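Local coordinates for protein abietadiene synthase, chloroplastic (Abies grandis, PDB 3S9V) that belongs to the terpene synthase family and is a predominantly alpha-helical enzyme with an N-terminal domain and a metal-binding domain, at residues P378-T381 with I382-E385; V722-N725 with A726-E729; L730-E733 with F734-K738. One frame throughout, in Å; residues are numbered along the deposited sequence.

Interaction 1: residues P378-T381 with I382-E385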
ATOM      1  N   PRO A 378       9.597  -4.806  16.513  1.00 29.05           N
ATOM      2  CA  PRO A 378       9.987  -6.015  17.234  1.00 28.40           C
ATOM      3  C   PRO A 378       8.976  -6.373  18.308  1.00 27.94           C
ATOM      4  O   PRO A 378       8.454  -5.494  18.998  1.00 26.32           O
ATOM      5  CB  PRO A 378      11.354  -5.649  17.812  1.00 32.86           C
ATOM      6  CG  PRO A 378      11.285  -4.148  17.947  1.00 34.00           C
ATOM      7  CD  PRO A 378      10.600  -3.739  16.675  1.00 29.13           C
ATOM      8  N   GLY A 379       8.691  -7.665  18.430  1.00 25.64           N
ATOM      9  CA  GLY A 379       7.752  -8.127  19.434  1.00 25.98           C
ATOM     10  C   GLY A 379       6.277  -8.090  19.075  1.00 25.43           C
ATOM     11  O   GLY A 379       5.441  -8.416  19.908  1.00 26.63           O
ATOM     12  N   GLU A 380       5.935  -7.687  17.859  1.00 22.56           N
ATOM     13  CA  GLU A 380       4.528  -7.652  17.484  1.00 22.81           C
ATOM     14  C   GLU A 380       4.136  -8.976  16.837  1.00 23.29           C
ATOM     15  O   GLU A 380       4.001  -9.077  15.613  1.00 23.33           O
ATOM     16  CB  GLU A 380       4.255  -6.477  16.547  1.00 14.44           C
ATOM     17  CG  GLU A 380       4.624  -5.141  17.178  1.00 32.86           C
ATOM     18  CD  GLU A 380       4.107  -3.938  16.408  1.00 30.78           C
ATOM     19  OE1 GLU A 380       4.272  -3.896  15.172  1.00 24.94           O
ATOM     20  OE2 GLU A 380       3.545  -3.026  17.049  1.00 39.72           O
ATOM     21  N   THR A 381       3.968  -9.989  17.681  1.00 24.58           N
ATOM     22  CA  THR A 381       3.604 -11.337  17.244  1.00 26.39           C
ATOM     23  C   THR A 381       2.387 -11.371  16.310  1.00 26.72           C
ATOM     24  O   THR A 381       2.364 -12.128  15.341  1.00 31.78           O
ATOM     25  CB  THR A 381       3.319 -12.242  18.463  1.00 25.06           C
ATOM     26  OG1 THR A 381       4.508 -12.359  19.252  1.00 29.04           O
ATOM     27  CG2 THR A 381       2.876 -13.622  18.022  1.00 20.30           C
ATOM     28  N   ILE A 382       1.381 -10.553  16.598  1.00 24.04           N
ATOM     29  CA  ILE A 382       0.175 -10.524  15.775  1.00 25.60           C
ATOM     30  C   ILE A 382       0.477 -10.185  14.309  1.00 25.83           C
ATOM     31  O   ILE A 382      -0.129 -10.752  13.411  1.00 24.89           O
ATOM     32  CB  ILE A 382      -0.853  -9.503  16.327  1.00 26.39           C
ATOM     33  CG1 ILE A 382      -2.195  -9.667  15.614  1.00 31.86           C
ATOM     34  CG2 ILE A 382      -0.340  -8.086  16.146  1.00 21.26           C
ATOM     35  CD1 ILE A 382      -2.890 -10.971  15.928  1.00 35.40           C
ATOM     36  N   MET A 383       1.416  -9.271  14.077  1.00 25.91           N
ATOM     37  CA  MET A 383       1.777  -8.869  12.719  1.00 24.05           C
ATOM     38  C   MET A 383       2.444 -10.015  11.973  1.00 21.49           C
ATOM     39  O   MET A 383       2.274 -10.157  10.767  1.00 23.11           O
ATOM     40  CB  MET A 383       2.713  -7.647  12.748  1.00 22.67           C
ATOM     41  CG  MET A 383       2.071  -6.368  13.299  1.00 20.21           C
ATOM     42  SD  MET A 383       0.824  -5.605  12.210  1.00 23.19           S
ATOM     43  CE  MET A 383       1.787  -4.306  11.480  1.00 37.29           C
ATOM     44  N   GLU A 384       3.214 -10.825  12.693  1.00 23.78           N
ATOM     45  CA  GLU A 384       3.890 -11.975  12.099  1.00 22.80           C
ATOM     46  C   GLU A 384       2.827 -12.995  11.694  1.00 21.39           C
ATOM     47  O   GLU A 384       2.878 -13.566  10.606  1.00 24.21           O
ATOM     48  CB  GLU A 384       4.839 -12.605  13.114  1.00 33.21           C
ATOM     49  CG  GLU A 384       5.767 -13.668  12.556  1.00 46.46           C
ATOM     50  CD  GLU A 384       6.566 -14.363  13.656  1.00 68.25           C
ATOM     51  OE1 GLU A 384       7.106 -13.658  14.546  1.00 63.97           O
ATOM     52  OE2 GLU A 384       6.655 -15.613  13.627  1.00 72.71           O
ATOM     53  N   GLU A 385       1.858 -13.222  12.578  1.00 18.61           N
ATOM     54  CA  GLU A 385       0.778 -14.163  12.281  1.00 20.13           C
ATOM     55  C   GLU A 385      -0.041 -13.663  11.088  1.00 21.19           C
ATOM     56  O   GLU A 385      -0.459 -14.456  10.252  1.00 21.87           O
ATOM     57  CB  GLU A 385      -0.147 -14.329  13.491  1.00 10.67           C
ATOM     58  CG  GLU A 385       0.566 -14.685  14.786  1.00 25.89           C
ATOM     59  CD  GLU A 385      -0.396 -14.935  15.940  1.00 36.28           C
ATOM     60  OE1 GLU A 385      -1.233 -14.052  16.242  1.00 33.72           O
ATOM     61  OE2 GLU A 385      -0.310 -16.019  16.553  1.00 41.69           O
TER
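E380 and M383 meet at the start of helix 381-397, where E380 sits at the N-cap position and is also the centre of an inverse gamma turn; the weak bond from T381 N back to G379 O, 3.1 Å, is the evidence for the latter. The E380 side chain turns its CG away from its own carbonyl carbon (chi1 -59°) and then runs extended. This lays it alongside M383, both side chains pointing the same way, with E380 OE1 3.8 Å from M383 CG. The methylene part of the methionine thus packs against the glutamate, while the carboxylate finds its polar partners elsewhere: OE1 accepts the backbone N-H of F377 and forms a salt bridge with R331.

The first turn of the helix opens with weak backbone bonds. E380 O takes M383 N at 3.0 Å and E384 N at 3.5 Å, both weak and sharing one acceptor. The regular pattern is established one residue on, where E385 N donates to T381 O over 3.0 Å with an N-H...O angle of 163°.

On that side T381 and E385 are set slantwise to each other. The T381 methyl CG2 comes within 4.1 Å of E385 CD, a contact of carbon on carbon, and the E385 carboxylate continues past it to a salt bridge between OE1 and NE of R346. E385 has CG beside its backbone N (chi1 -53°), which folds the start of its chain back over the preceding turn and brings E385 CG to 3.2 Å from T381 O.

Interaction 2: residues V722-N725 with A726-E729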
ATOM      1  N   VAL A 722      18.533 -13.109  11.921  1.00 27.84           N
ATOM      2  CA  VAL A 722      19.167 -11.907  12.455  1.00 28.09           C
ATOM      3  C   VAL A 722      18.833 -10.709  11.565  1.00 28.08           C
ATOM      4  O   VAL A 722      18.494  -9.628  12.056  1.00 29.67           O
ATOM      5  CB  VAL A 722      20.709 -12.070  12.520  1.00 28.03           C
ATOM      6  CG1 VAL A 722      21.360 -10.787  13.020  1.00 28.87           C
ATOM      7  CG2 VAL A 722      21.067 -13.220  13.432  1.00 31.37           C
ATOM      8  N   MET A 723      18.915 -10.912  10.251  1.00 28.68           N
ATOM      9  CA  MET A 723      18.630  -9.852   9.293  1.00 26.46           C
ATOM     10  C   MET A 723      17.214  -9.371   9.492  1.00 27.56           C
ATOM     11  O   MET A 723      16.967  -8.171   9.581  1.00 32.34           O
ATOM     12  CB  MET A 723      18.803 -10.365   7.864  1.00 30.67           C
ATOM     13  CG  MET A 723      18.750  -9.282   6.785  1.00 24.54           C
ATOM     14  SD  MET A 723      18.848 -10.005   5.112  1.00 21.19           S
ATOM     15  CE  MET A 723      17.143 -10.317   4.819  1.00 21.19           C
ATOM     16  N   GLU A 724      16.287 -10.320   9.573  1.00 28.85           N
ATOM     17  CA  GLU A 724      14.874 -10.013   9.760  1.00 30.42           C
ATOM     18  C   GLU A 724      14.576  -9.227  11.035  1.00 28.40           C
ATOM     19  O   GLU A 724      13.813  -8.260  11.005  1.00 27.92           O
ATOM     20  CB  GLU A 724      14.048 -11.303   9.763  1.00 38.52           C
ATOM     21  CG  GLU A 724      13.965 -11.995   8.415  1.00 51.35           C
ATOM     22  CD  GLU A 724      13.429 -11.083   7.327  1.00 59.78           C
ATOM     23  OE1 GLU A 724      12.365 -10.460   7.537  1.00 61.40           O
ATOM     24  OE2 GLU A 724      14.071 -10.991   6.259  1.00 67.62           O
ATOM     25  N   ASN A 725      15.151  -9.644  12.160  1.00 27.64           N
ATOM     26  CA  ASN A 725      14.900  -8.923  13.400  1.00 28.11           C
ATOM     27  C   ASN A 725      15.472  -7.522  13.270  1.00 25.83           C
ATOM     28  O   ASN A 725      14.902  -6.563  13.785  1.00 25.22           O
ATOM     29  CB  ASN A 725      15.524  -9.649  14.592  1.00 34.71           C
ATOM     30  CG  ASN A 725      14.902 -11.016  14.830  1.00 46.52           C
ATOM     31  OD1 ASN A 725      13.676 -11.163  14.828  1.00 44.77           O
ATOM     32  ND2 ASN A 725      15.746 -12.021  15.050  1.00 52.79           N
ATOM     33  N   ALA A 726      16.587  -7.412  12.551  1.00 24.87           N
ATOM     34  CA  ALA A 726      17.241  -6.127  12.330  1.00 22.95           C
ATOM     35  C   ALA A 726      16.376  -5.225  11.458  1.00 24.44           C
ATOM     36  O   ALA A 726      16.314  -4.012  11.677  1.00 25.59           O
ATOM     37  CB  ALA A 726      18.596  -6.339  11.669  1.00 17.33           C
ATOM     38  N   LEU A 727      15.716  -5.815  10.463  1.00 23.32           N
ATOM     39  CA  LEU A 727      14.852  -5.044   9.570  1.00 26.52           C
ATOM     40  C   LEU A 727      13.631  -4.569  10.345  1.00 27.75           C
ATOM     41  O   LEU A 727      13.090  -3.483  10.098  1.00 27.53           O
ATOM     42  CB  LEU A 727      14.406  -5.896   8.374  1.00 22.69           C
ATOM     43  CG  LEU A 727      15.383  -6.051   7.207  1.00 29.77           C
ATOM     44  CD1 LEU A 727      14.895  -7.139   6.256  1.00 22.62           C
ATOM     45  CD2 LEU A 727      15.520  -4.714   6.486  1.00 20.18           C
ATOM     46  N   GLU A 728      13.203  -5.396  11.288  1.00 28.04           N
ATOM     47  CA  GLU A 728      12.048  -5.075  12.112  1.00 30.20           C
ATOM     48  C   GLU A 728      12.424  -3.911  13.027  1.00 27.22           C
ATOM     49  O   GLU A 728      11.642  -2.980  13.214  1.00 27.43           O
ATOM     50  CB  GLU A 728      11.653  -6.309  12.918  1.00 37.40           C
ATOM     51  CG  GLU A 728      10.228  -6.316  13.418  1.00 50.33           C
ATOM     52  CD  GLU A 728       9.708  -7.726  13.638  1.00 57.43           C
ATOM     53  OE1 GLU A 728      10.387  -8.514  14.335  1.00 58.26           O
ATOM     54  OE2 GLU A 728       8.618  -8.046  13.116  1.00 61.56           O
ATOM     55  N   GLU A 729      13.630  -3.956  13.583  1.00 23.41           N
ATOM     56  CA  GLU A 729      14.096  -2.885  14.448  1.00 21.52           C
ATOM     57  C   GLU A 729      14.288  -1.621  13.607  1.00 22.04           C
ATOM     58  O   GLU A 729      14.031  -0.504  14.070  1.00 22.99           O
ATOM     59  CB  GLU A 729      15.416  -3.268  15.144  1.00 18.45           C
ATOM     60  CG  GLU A 729      15.914  -2.162  16.082  1.00 38.02           C
ATOM     61  CD  GLU A 729      17.063  -2.569  17.005  1.00 47.38           C
ATOM     62  OE1 GLU A 729      17.623  -1.663  17.668  1.00 44.84           O
ATOM     63  OE2 GLU A 729      17.400  -3.774  17.080  1.00 49.27           O
TER
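M723 and L727, one turn apart, form the apolar pair of this helical segment: M723 CE lies 4.1 Å from L727 CD1, and the two side chains run side by side in the same direction. M723 starts with CG opposite the backbone N (chi1 -171°) and bends at its last torsion, swinging the methyl toward the leucine. Packing is closest near the backbone. A726 CB lies 3.2 Å from M723 O and 3.3 Å from V722 O, and it rests on T677 of helix 669-693, with V722 and M723 against L680 and V681. E729 forms the polar margin of this face, resting on L673 with OE1 salt-bridged to R669. M723 and L727 also touch Q755 of helix 741-757.

The solvent side is looser. E724 and N725 are exposed; the bent E724 chain merely brings OE2 to 3.9 Å from L727 CD1, slanting across it. E728, only partly exposed, is held by a hydrogen bond from S376 OG to OE2.

Four i to i+4 bonds hold the backbone, among them L727 N to M723 O at 2.8 Å. A mostly apolar face packed on helices 669-693 and 741-757, with E724 and N725 toward solvent, is the pattern of an amphipathic helix in this all-alpha fold.

Interaction 3: residues L730-E733 with F734-K738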
ATOM      1  N   LEU A 730      14.730  -1.804  12.364  1.00 22.38           N
ATOM      2  CA  LEU A 730      14.942  -0.677  11.453  1.00 21.51           C
ATOM      3  C   LEU A 730      13.611   0.018  11.143  1.00 23.33           C
ATOM      4  O   LEU A 730      13.572   1.238  10.964  1.00 26.07           O
ATOM      5  CB  LEU A 730      15.605  -1.159  10.156  1.00 19.94           C
ATOM      6  CG  LEU A 730      16.029  -0.070   9.175  1.00 18.29           C
ATOM      7  CD1 LEU A 730      17.023   0.868   9.861  1.00 23.80           C
ATOM      8  CD2 LEU A 730      16.653  -0.699   7.946  1.00 19.32           C
ATOM      9  N   ASN A 731      12.519  -0.746  11.080  1.00 19.30           N
ATOM     10  CA  ASN A 731      11.217  -0.137  10.829  1.00 20.63           C
ATOM     11  C   ASN A 731      10.895   0.829  11.959  1.00 22.42           C
ATOM     12  O   ASN A 731      10.513   1.976  11.725  1.00 21.63           O
ATOM     13  CB  ASN A 731      10.086  -1.174  10.793  1.00 23.75           C
ATOM     14  CG  ASN A 731      10.009  -1.924   9.491  1.00 29.42           C
ATOM     15  OD1 ASN A 731      10.322  -1.386   8.423  1.00 28.02           O
ATOM     16  ND2 ASN A 731       9.558  -3.173   9.562  1.00 25.70           N
ATOM     17  N   ARG A 732      11.048   0.355  13.193  1.00 20.31           N
ATOM     18  CA  ARG A 732      10.729   1.186  14.339  1.00 22.20           C
ATOM     19  C   ARG A 732      11.550   2.455  14.339  1.00 21.99           C
ATOM     20  O   ARG A 732      11.043   3.516  14.687  1.00 20.55           O
ATOM     21  CB  ARG A 732      10.941   0.430  15.655  1.00 25.04           C
ATOM     22  CG  ARG A 732      10.358   1.165  16.867  1.00 27.49           C
ATOM     23  CD  ARG A 732      10.422   0.315  18.124  1.00 32.07           C
ATOM     24  NE  ARG A 732      11.777  -0.161  18.390  1.00 36.83           N
ATOM     25  CZ  ARG A 732      12.092  -1.046  19.331  1.00 39.00           C
ATOM     26  NH1 ARG A 732      13.354  -1.420  19.494  1.00 34.00           N
ATOM     27  NH2 ARG A 732      11.149  -1.557  20.109  1.00 43.25           N
ATOM     28  N   GLU A 733      12.818   2.352  13.953  1.00 23.94           N
ATOM     29  CA  GLU A 733      13.670   3.537  13.912  1.00 25.85           C
ATOM     30  C   GLU A 733      13.151   4.500  12.847  1.00 26.24           C
ATOM     31  O   GLU A 733      12.953   5.684  13.114  1.00 27.99           O
ATOM     32  CB  GLU A 733      15.118   3.157  13.593  1.00 22.68           C
ATOM     33  CG  GLU A 733      15.764   2.226  14.594  1.00 34.12           C
ATOM     34  CD  GLU A 733      15.894   2.841  15.965  1.00 47.57           C
ATOM     35  OE1 GLU A 733      16.491   3.935  16.071  1.00 51.36           O
ATOM     36  OE2 GLU A 733      15.402   2.228  16.936  1.00 56.86           O
ATOM     37  N   PHE A 734      12.924   3.976  11.646  1.00 25.05           N
ATOM     38  CA  PHE A 734      12.434   4.767  10.529  1.00 22.27           C
ATOM     39  C   PHE A 734      11.145   5.489  10.874  1.00 25.13           C
ATOM     40  O   PHE A 734      10.932   6.635  10.481  1.00 24.52           O
ATOM     41  CB  PHE A 734      12.198   3.863   9.315  1.00 22.38           C
ATOM     42  CG  PHE A 734      11.543   4.563   8.150  1.00 26.06           C
ATOM     43  CD1 PHE A 734      12.215   5.561   7.446  1.00 21.81           C
ATOM     44  CD2 PHE A 734      10.256   4.215   7.749  1.00 26.66           C
ATOM     45  CE1 PHE A 734      11.616   6.204   6.356  1.00 17.20           C
ATOM     46  CE2 PHE A 734       9.644   4.850   6.659  1.00 27.04           C
ATOM     47  CZ  PHE A 734      10.324   5.844   5.963  1.00 22.83           C
ATOM     48  N   VAL A 735      10.280   4.813  11.616  1.00 27.96           N
ATOM     49  CA  VAL A 735       9.001   5.395  11.980  1.00 26.22           C
ATOM     50  C   VAL A 735       9.002   6.270  13.223  1.00 25.27           C
ATOM     51  O   VAL A 735       8.464   7.369  13.197  1.00 28.36           O
ATOM     52  CB  VAL A 735       7.921   4.297  12.168  1.00 24.18           C
ATOM     53  CG1 VAL A 735       6.653   4.902  12.735  1.00 14.71           C
ATOM     54  CG2 VAL A 735       7.616   3.633  10.834  1.00 23.65           C
ATOM     55  N   ASN A 736       9.607   5.803  14.307  1.00 26.75           N
ATOM     56  CA  ASN A 736       9.580   6.572  15.550  1.00 31.60           C
ATOM     57  C   ASN A 736      10.642   7.636  15.825  1.00 35.78           C
ATOM     58  O   ASN A 736      10.399   8.556  16.617  1.00 37.74           O
ATOM     59  CB  ASN A 736       9.502   5.613  16.744  1.00 26.16           C
ATOM     60  CG  ASN A 736       8.216   4.792  16.745  1.00 31.79           C
ATOM     61  OD1 ASN A 736       7.229   5.160  16.107  1.00 30.73           O
ATOM     62  ND2 ASN A 736       8.222   3.682  17.474  1.00 31.63           N
ATOM     63  N   ASN A 737      11.804   7.541  15.189  1.00 35.58           N
ATOM     64  CA  ASN A 737      12.844   8.538  15.437  1.00 38.18           C
ATOM     65  C   ASN A 737      12.453   9.920  14.923  1.00 39.51           C
ATOM     66  O   ASN A 737      11.992  10.067  13.789  1.00 39.97           O
ATOM     67  CB  ASN A 737      14.179   8.105  14.811  1.00 39.93           C
ATOM     68  CG  ASN A 737      14.743   6.841  15.448  1.00 33.28           C
ATOM     69  OD1 ASN A 737      14.308   6.419  16.518  1.00 39.36           O
ATOM     70  ND2 ASN A 737      15.727   6.239  14.792  1.00 38.12           N
ATOM     71  N   LYS A 738      12.635  10.929  15.770  1.00 41.52           N
ATOM     72  CA  LYS A 738      12.306  12.307  15.418  1.00 43.18           C
ATOM     73  C   LYS A 738      13.457  12.904  14.621  1.00 42.32           C
ATOM     74  O   LYS A 738      14.296  13.621  15.157  1.00 42.30           O
ATOM     75  CB  LYS A 738      12.057  13.120  16.689  1.00 47.64           C
ATOM     76  CG  LYS A 738      10.929  12.558  17.541  1.00 56.91           C
ATOM     77  CD  LYS A 738      10.769  13.304  18.856  1.00 68.03           C
ATOM     78  CE  LYS A 738       9.681  12.664  19.713  1.00 71.33           C
ATOM     79  NZ  LYS A 738       9.513  13.356  21.017  1.00 72.22           N
TER
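E733 and N737 carry the contact at the C-terminal end of helix 712-736, where N737 is the first residue to leave helical backbone angles. Two bonds join them. N737 N donates to E733 O over 3.0 Å, closing the last backbone turn, and N737 ND2 donates to E733 OE1 over 2.7 Å with an N-H...O angle of 165°. Bent at chi2, the E733 chain curls back and presents OE1 to the amide rather than reaching outward. The acceptor lies almost in the amide plane of N737, yet the amide approaches OE1 from above the carboxylate plane, 45° out of it. The carboxylate and amide planes themselves are 68° apart, and the bond ties the side chain of the last full turn to the residue where the chain unwinds.

F734 is tied in mainly through its base. F734 N donates to L730 O at 2.9 Å, and CB of F734 lies 3.4 Å from L730 O, while the ring leads away from the preceding turn and stacks on F748.

R732 contributes the aliphatic part of its chain. Its CG, set opposite the backbone N, lies 3.4 Å from N736 ND2 as the two side chains pass at a slant, and N736 N accompanies this by donating to R732 O at 2.7 Å.

Around this end, K744 NZ is hydrogen-bonded to both F734 O and N737 O, and N731 OD1 accepts from W425 NE1 and H426 NE2. L730 and E733 rest on F670 and L673 of helix 669-693, and L730 also meets F748 and A751 of helix 741-757, while R732, V735 and N736 touch F377 of the loop before helix 381-397.

Overall arrangement
Following the chain, interaction 1 comes first, at the loop that enters helix 381-397; interactions 2 and 3 come much later as successive turns of helix 712-736, interaction 3 beginning where interaction 2 ends. All three are local and in series: each closes only a short turn, and none encloses or crosses another. They are joined in space by P378 of interaction 1, whose N lies 3.5 Å from E728 CG of interaction 2 and whose CG lies 3.4 Å from R732 NH2 of interaction 3. The packing of interaction 1 on interaction 2 joins a part assigned to the N-terminal terpene synthase family to one in the metal-binding family.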